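Local coordinates for transcriptional regulator, LacI family protein (Rhodococcus jostii, PDB 3K9C), which probably acts as a DNA-binding transcription regulator of the LacI family, recognising cis-regulatory DNA, at residues B[31-36]-B[246-251]; B[91-96]-B[101-106]; B[120-123]-B[128-131]. One frame throughout, in Å; residues are numbered along the deposited sequence.

Contact 1: residues B[31-36]-B[246-251]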
loop_
_atom_site.group_PDB
_atom_site.type_symbol
_atom_site.label_atom_id
_atom_site.label_comp_id
_atom_site.label_asym_id
_atom_site.label_seq_id
_atom_site.Cartn_x
_atom_site.Cartn_y
_atom_site.Cartn_z
ATOM N N GLU B 31 3.141 -7.531 8.968
ATOM C CA GLU B 31 4.561 -7.840 8.989
ATOM C C GLU B 31 5.007 -8.216 10.387
ATOM O O GLU B 31 5.673 -9.229 10.581
ATOM C CB GLU B 31 5.395 -6.655 8.496
ATOM C CG GLU B 31 6.899 -6.863 8.664
ATOM C CD GLU B 31 7.716 -5.778 7.984
ATOM O OE1 GLU B 31 7.132 -4.748 7.577
ATOM O OE2 GLU B 31 8.946 -5.951 7.863
ATOM N N GLN B 32 4.637 -7.395 11.364
ATOM C CA GLN B 32 5.012 -7.665 12.741
ATOM C C GLN B 32 4.307 -8.892 13.331
ATOM O O GLN B 32 4.890 -9.608 14.149
ATOM C CB GLN B 32 4.771 -6.414 13.597
ATOM C CG GLN B 32 5.620 -5.240 13.142
ATOM C CD GLN B 32 7.101 -5.577 13.149
ATOM O OE1 GLN B 32 7.880 -5.044 12.357
ATOM N NE2 GLN B 32 7.498 -6.455 14.055
ATOM N N ILE B 33 3.064 -9.149 12.923
ATOM C CA ILE B 33 2.350 -10.318 13.436
ATOM C C ILE B 33 3.075 -11.585 13.001
ATOM O O ILE B 33 3.242 -12.518 13.787
ATOM C CB ILE B 33 0.887 -10.354 12.947
ATOM C CG1 ILE B 33 0.096 -9.241 13.650
ATOM C CG2 ILE B 33 0.265 -11.729 13.228
ATOM C CD1 ILE B 33 -1.327 -9.068 13.151
ATOM N N TYR B 34 3.507 -11.608 11.746
ATOM C CA TYR B 34 4.245 -12.738 11.204
ATOM C C TYR B 34 5.462 -13.007 12.087
ATOM O O TYR B 34 5.728 -14.148 12.461
ATOM C CB TYR B 34 4.740 -12.427 9.795
ATOM C CG TYR B 34 3.892 -12.952 8.656
ATOM C CD1 TYR B 34 3.343 -12.077 7.726
ATOM C CD2 TYR B 34 3.715 -14.329 8.456
ATOM C CE1 TYR B 34 2.646 -12.545 6.610
ATOM C CE2 TYR B 34 3.015 -14.814 7.343
ATOM C CZ TYR B 34 2.487 -13.912 6.423
ATOM O OH TYR B 34 1.821 -14.350 5.306
ATOM N N ALA B 35 6.196 -11.944 12.407
ATOM C CA ALA B 35 7.401 -12.055 13.222
ATOM C C ALA B 35 7.111 -12.509 14.649
ATOM O O ALA B 35 7.796 -13.391 15.174
ATOM C CB ALA B 35 8.158 -10.718 13.227
ATOM N N ALA B 36 6.100 -11.922 15.282
ATOM C CA ALA B 36 5.748 -12.310 16.648
ATOM C C ALA B 36 5.300 -13.775 16.655
ATOM O O ALA B 36 5.657 -14.553 17.546
ATOM C CB ALA B 36 4.636 -11.415 17.180
ATOM N N ALA B 246 1.314 -8.220 21.178
ATOM C CA ALA B 246 0.221 -8.294 22.138
ATOM C C ALA B 246 -0.974 -9.043 21.553
ATOM O O ALA B 246 -1.636 -9.820 22.249
ATOM C CB ALA B 246 -0.191 -6.901 22.557
ATOM N N ALA B 247 -1.251 -8.811 20.273
ATOM C CA ALA B 247 -2.361 -9.483 19.619
ATOM C C ALA B 247 -2.088 -10.990 19.556
ATOM O O ALA B 247 -2.979 -11.800 19.839
ATOM C CB ALA B 247 -2.562 -8.914 18.215
ATOM N N VAL B 248 -0.862 -11.360 19.184
ATOM C CA VAL B 248 -0.486 -12.772 19.103
ATOM C C VAL B 248 -0.554 -13.439 20.486
ATOM O O VAL B 248 -1.089 -14.541 20.607
ATOM C CB VAL B 248 0.946 -12.962 18.507
ATOM C CG1 VAL B 248 1.436 -14.388 18.747
ATOM C CG2 VAL B 248 0.925 -12.697 17.012
ATOM N N ASP B 249 -0.016 -12.778 21.514
ATOM C CA ASP B 249 -0.039 -13.324 22.877
ATOM C C ASP B 249 -1.467 -13.450 23.393
ATOM O O ASP B 249 -1.811 -14.433 24.041
ATOM C CB ASP B 249 0.763 -12.446 23.837
ATOM C CG ASP B 249 2.260 -12.561 23.625
ATOM O OD1 ASP B 249 2.748 -13.700 23.460
ATOM O OD2 ASP B 249 2.953 -11.516 23.636
ATOM N N GLY B 250 -2.292 -12.444 23.111
ATOM C CA GLY B 250 -3.680 -12.485 23.539
ATOM C C GLY B 250 -4.387 -13.668 22.904
ATOM O O GLY B 250 -5.182 -14.354 23.546
ATOM N N ALA B 251 -4.091 -13.918 21.632
ATOM C CA ALA B 251 -4.706 -15.036 20.921
ATOM C C ALA B 251 -4.212 -16.369 21.486
ATOM O O ALA B 251 -5.004 -17.273 21.736
ATOM C CB ALA B 251 -4.403 -14.948 19.431
#

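Contact 2: residues B[91-96]-B[101-106]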
loop_
_atom_site.group_PDB
_atom_site.type_symbol
_atom_site.label_atom_id
_atom_site.label_comp_id
_atom_site.label_asym_id
_atom_site.label_seq_id
_atom_site.Cartn_x
_atom_site.Cartn_y
_atom_site.Cartn_z
ATOM N N ALA B 91 -11.417 -15.629 19.106
ATOM C CA ALA B 91 -11.200 -14.471 18.245
ATOM C C ALA B 91 -10.752 -13.226 19.002
ATOM O O ALA B 91 -11.103 -13.023 20.164
ATOM C CB ALA B 91 -12.476 -14.173 17.451
ATOM N N LEU B 92 -9.974 -12.395 18.313
ATOM C CA LEU B 92 -9.447 -11.153 18.862
ATOM C C LEU B 92 -9.389 -10.093 17.762
ATOM O O LEU B 92 -8.902 -10.350 16.653
ATOM C CB LEU B 92 -8.044 -11.391 19.437
ATOM C CG LEU B 92 -7.317 -10.253 20.157
ATOM C CD1 LEU B 92 -6.374 -10.856 21.197
ATOM C CD2 LEU B 92 -6.537 -9.393 19.163
ATOM N N VAL B 93 -9.908 -8.910 18.064
ATOM C CA VAL B 93 -9.901 -7.815 17.107
ATOM C C VAL B 93 -8.760 -6.857 17.442
ATOM O O VAL B 93 -8.358 -6.734 18.602
ATOM C CB VAL B 93 -11.236 -7.032 17.133
ATOM C CG1 VAL B 93 -12.400 -7.982 16.858
ATOM C CG2 VAL B 93 -11.411 -6.329 18.473
ATOM N N VAL B 94 -8.241 -6.186 16.419
ATOM C CA VAL B 94 -7.162 -5.230 16.606
ATOM C C VAL B 94 -7.565 -3.839 16.127
ATOM O O VAL B 94 -8.290 -3.699 15.143
ATOM C CB VAL B 94 -5.899 -5.655 15.836
ATOM C CG1 VAL B 94 -4.808 -4.616 16.017
ATOM C CG2 VAL B 94 -5.407 -6.996 16.340
ATOM N N ALA B 95 -7.087 -2.820 16.835
ATOM C CA ALA B 95 -7.350 -1.428 16.489
ATOM C C ALA B 95 -8.778 -0.985 16.768
ATOM O O ALA B 95 -9.239 0.013 16.221
ATOM C CB ALA B 95 -7.007 -1.185 15.024
ATOM N N ARG B 96 -9.476 -1.730 17.616
ATOM C CA ARG B 96 -10.848 -1.397 17.984
ATOM C C ARG B 96 -11.305 -2.280 19.134
ATOM O O ARG B 96 -10.689 -3.308 19.421
ATOM C CB ARG B 96 -11.806 -1.597 16.803
ATOM C CG ARG B 96 -11.921 -3.039 16.327
ATOM C CD ARG B 96 -13.222 -3.298 15.566
ATOM N NE ARG B 96 -14.361 -3.482 16.464
ATOM C CZ ARG B 96 -15.595 -3.793 16.068
ATOM N NH1 ARG B 96 -15.870 -3.955 14.777
ATOM N NH2 ARG B 96 -16.558 -3.972 16.966
ATOM N N PRO B 101 -17.960 -9.623 25.359
ATOM C CA PRO B 101 -17.121 -10.373 26.299
ATOM C C PRO B 101 -16.833 -11.712 25.634
ATOM O O PRO B 101 -17.716 -12.293 24.991
ATOM C CB PRO B 101 -18.015 -10.515 27.530
ATOM C CG PRO B 101 -18.900 -9.307 27.448
ATOM C CD PRO B 101 -19.248 -9.273 25.978
ATOM N N GLY B 102 -15.606 -12.198 25.767
ATOM C CA GLY B 102 -15.260 -13.456 25.135
ATOM C C GLY B 102 -14.421 -13.212 23.898
ATOM O O GLY B 102 -13.681 -14.092 23.461
ATOM N N VAL B 103 -14.549 -12.015 23.325
ATOM C CA VAL B 103 -13.773 -11.632 22.148
ATOM C C VAL B 103 -12.727 -10.628 22.604
ATOM O O VAL B 103 -13.061 -9.523 23.018
ATOM C CB VAL B 103 -14.649 -10.979 21.057
ATOM C CG1 VAL B 103 -13.776 -10.539 19.884
ATOM C CG2 VAL B 103 -15.697 -11.969 20.568
ATOM N N GLY B 104 -11.458 -11.022 22.531
ATOM C CA GLY B 104 -10.385 -10.143 22.960
ATOM C C GLY B 104 -10.097 -8.994 22.010
ATOM O O GLY B 104 -10.515 -9.004 20.857
ATOM N N ALA B 105 -9.378 -7.995 22.502
ATOM C CA ALA B 105 -9.030 -6.849 21.686
ATOM C C ALA B 105 -7.708 -6.257 22.130
ATOM O O ALA B 105 -7.353 -6.295 23.309
ATOM C CB ALA B 105 -10.111 -5.806 21.767
ATOM N N VAL B 106 -6.977 -5.729 21.158
ATOM C CA VAL B 106 -5.691 -5.086 21.369
ATOM C C VAL B 106 -5.766 -3.840 20.489
ATOM O O VAL B 106 -5.743 -3.932 19.256
ATOM C CB VAL B 106 -4.532 -5.996 20.918
ATOM C CG1 VAL B 106 -3.229 -5.230 20.945
ATOM C CG2 VAL B 106 -4.445 -7.216 21.834
HETATM O O HOH W 1 -13.126 -15.412 20.935
#

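Contact 3: residues B[120-123]-B[128-131]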
loop_
_atom_site.group_PDB
_atom_site.type_symbol
_atom_site.label_atom_id
_atom_site.label_comp_id
_atom_site.label_asym_id
_atom_site.label_seq_id
_atom_site.Cartn_x
_atom_site.Cartn_y
_atom_site.Cartn_z
ATOM N N HIS B 120 0.472 18.996 21.266
ATOM C CA HIS B 120 1.641 19.383 20.488
ATOM C C HIS B 120 1.381 20.663 19.699
ATOM O O HIS B 120 2.212 21.573 19.688
ATOM C CB HIS B 120 2.031 18.244 19.532
ATOM C CG HIS B 120 3.063 18.626 18.518
ATOM N ND1 HIS B 120 4.334 19.027 18.865
ATOM C CD2 HIS B 120 3.008 18.672 17.168
ATOM C CE1 HIS B 120 5.018 19.305 17.770
ATOM N NE2 HIS B 120 4.236 19.099 16.726
ATOM N N LEU B 121 0.226 20.730 19.037
ATOM C CA LEU B 121 -0.128 21.901 18.234
ATOM C C LEU B 121 -0.424 23.160 19.054
ATOM O O LEU B 121 -0.018 24.256 18.679
ATOM C CB LEU B 121 -1.321 21.582 17.328
ATOM C CG LEU B 121 -1.020 20.587 16.201
ATOM C CD1 LEU B 121 -2.329 20.133 15.561
ATOM C CD2 LEU B 121 -0.079 21.228 15.174
ATOM N N THR B 122 -1.134 23.021 20.165
ATOM C CA THR B 122 -1.421 24.198 20.969
ATOM C C THR B 122 -0.094 24.685 21.576
ATOM O O THR B 122 0.165 25.892 21.629
ATOM C CB THR B 122 -2.495 23.888 22.057
ATOM O OG1 THR B 122 -2.075 22.780 22.859
ATOM C CG2 THR B 122 -3.844 23.526 21.388
ATOM N N GLU B 123 0.770 23.750 21.981
ATOM C CA GLU B 123 2.066 24.122 22.548
ATOM C C GLU B 123 2.884 24.925 21.542
ATOM O O GLU B 123 3.725 25.733 21.935
ATOM C CB GLU B 123 2.865 22.884 22.972
ATOM C CG GLU B 123 4.167 23.220 23.709
ATOM C CD GLU B 123 5.023 21.993 24.021
ATOM O OE1 GLU B 123 4.562 21.111 24.779
ATOM O OE2 GLU B 123 6.158 21.912 23.505
ATOM N N ASN B 128 -6.618 27.827 15.920
ATOM C CA ASN B 128 -7.650 27.455 14.953
ATOM C C ASN B 128 -7.180 26.118 14.418
ATOM O O ASN B 128 -6.437 26.058 13.440
ATOM C CB ASN B 128 -7.733 28.453 13.802
ATOM C CG ASN B 128 -8.215 29.809 14.249
ATOM O OD1 ASN B 128 -7.440 30.759 14.329
ATOM N ND2 ASN B 128 -9.504 29.904 14.559
ATOM N N ILE B 129 -7.606 25.050 15.076
ATOM C CA ILE B 129 -7.194 23.719 14.692
ATOM C C ILE B 129 -8.348 22.881 14.187
ATOM O O ILE B 129 -9.433 22.863 14.781
ATOM C CB ILE B 129 -6.519 23.027 15.877
ATOM C CG1 ILE B 129 -5.370 23.913 16.383
ATOM C CG2 ILE B 129 -6.013 21.645 15.467
ATOM C CD1 ILE B 129 -4.807 23.507 17.728
ATOM N N ALA B 130 -8.100 22.181 13.083
ATOM C CA ALA B 130 -9.115 21.350 12.474
ATOM C C ALA B 130 -8.783 19.869 12.498
ATOM O O ALA B 130 -7.617 19.459 12.539
ATOM C CB ALA B 130 -9.353 21.798 11.040
ATOM N N HIS B 131 -9.834 19.061 12.480
ATOM C CA HIS B 131 -9.682 17.624 12.459
ATOM C C HIS B 131 -10.520 17.082 11.312
ATOM O O HIS B 131 -11.683 17.468 11.146
ATOM C CB HIS B 131 -10.143 17.011 13.794
ATOM C CG HIS B 131 -10.178 15.513 13.793
ATOM N ND1 HIS B 131 -9.069 14.741 13.515
ATOM C CD2 HIS B 131 -11.194 14.648 14.015
ATOM C CE1 HIS B 131 -9.402 13.464 13.568
ATOM N NE2 HIS B 131 -10.686 13.380 13.871
#

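Contact 1: residues B[31-36]-B[246-251]
On one face of the sheet in the first subdomain of a LacI-type core, two helices lie side by side, and Val248 of helix 240-255 meets Ile33 and Ala36 of helix 24-39. A single methyl does the work. Val248 CG2 stands 3.9 Å from Ala36 CB, and the same carbon lies 4.0 Å from Ile33 CG2. Ile33 and Ala36 lie three positions apart, so each can bring a methyl to the same valine, Ala36 pointing its CB at helix 240-255 and Ile33 reaching it with CG2. The torsions explain which branches meet: with CG1 of Val248 anti to the backbone N (chi1 166°), the other methyl is the one presented to helix 24-39. The side chains of Ile33 and Val248 cross obliquely. Ala36, with little more than a methyl to place, lets the backbones come close, its CA lying 6.7 Å from Val248 CA. No hydrogen bond joins the two segments, and the three residues are buried.

Ile33 also packs on Leu73, and Ala247 on Leu92 and Val94, all of the sheet. Asp249 forms a salt bridge with Arg40, while Tyr34, which points away from helix 240-255, hydrogen-bonds through OH to Ala48 N and makes a cation-pi contact with Arg53, both of the second subunit. Helices packed over a mainly parallel sheet in this way fit the alpha/beta layering of the periplasmic-binding-protein-like fold.

Contact 2: residues B[91-96]-B[101-106]
Leu92, Val93 and Val94 pair in parallel with Gly104, Ala105 and Val106, and the backbone supplies most of the polar contact. Four hydrogen bonds alternate along the pair. Gly104 N reaches Ala91 O at 3.1 Å, the most bent of the four (139° at the hydrogen), with the donor in the carbonyl plane. Val93 uses both its polar atoms: its N donates to Gly104 O at 2.9 Å, while its O accepts from Val106 N almost in line with the carbonyl bond. Ala95 N closes the series on Val106 O at 3.0 Å, the straightest of the set (162°). Weaker CA-H...O contacts fill in between, such as Leu92 CA to Gly104 O at 3.1 Å.

Apolar contacts divide between the two faces. Toward helix 240-255, Leu92 holds CG anti to the backbone N (chi1 -176°), which lays CG over the Gly104 carbonyl and brings CD2 4.0 Å from Val106 CG2. Gly104 has no side chain here, and a beta carbon would crowd Leu92 CD1. On the Val93 and Ala105 face, covered by helix 79-86, Val93 CG2 presses on Ala105 CB at 3.6 Å. Val93 CG1 meets Val103 CG1 nearly at right angles, 4.2 Å away. Replacing Leu92 with an alanine would probably take the leucine methyls away from Val106 CG2 and open a gap over Gly104 beneath helix 240-255.

Backbone bonds join the two strands, and the outward groups of Leu92 and Val94 go on to strand 67-73, which suggests that main-chain bonds fix the register while apolar side chains hold the helices on both faces.

Contact 3: residues B[120-123]-B[128-131]
No ring or other flat side chain enters the meeting of Ile129 with Leu121 and Thr122; Phe147 of helix 140-153 lies beside it, packing on Ile129 and meeting the ring of His131 with planes about 30° apart. Across the contact itself only aliphatic carbons touch. Ile129 uses both its branches. Its CG2 methyl lies 4.0 Å from Leu121 CD1, the two side chains crossing at a slant. The longer branch, with CG1 anti to the carbonyl carbon (chi1 -55°), carries CD1 to the helix, 3.8 Å from Thr122 CG2 and 4.0 Å from Leu121 CB. Thr122 comes in roughly at right angles to it and offers its methyl, while the hydroxyl is hydrogen-bonded to Val118 O and Asp119 O in the preceding turn. Leu121 further reaches Ala188 and Val190, then Ser216 and Val218, so the helix spans several strands. A helix laid on a parallel sheet and followed by a short turn into one of its strands is typical of the alpha/beta sandwich subdomains of the LacI core.

Overall arrangement
Contacts 1 and 2 share the first subdomain and touch: helix 240-255 of contact 1 lies on the strands of contact 2, Ala247 CA coming within 3.8 Å of Val106 CG2, and their centres are 13 Å apart. Contact 3 belongs to the other subdomain, with its centre 34 Å from contact 1 and 32 Å from contact 2, on the far side of the chain's centre. Along the chain, 31-36 comes first, contacts 2 and 3 follow in turn, and 246-251 comes last. Strand 104-108 leads into helix 110-123, a crossing between subdomains, and the chain has returned by strand 235-237, ahead of helix 240-255. The first subdomain is thus built from separate parts of the chain, as in other LacI-type cores.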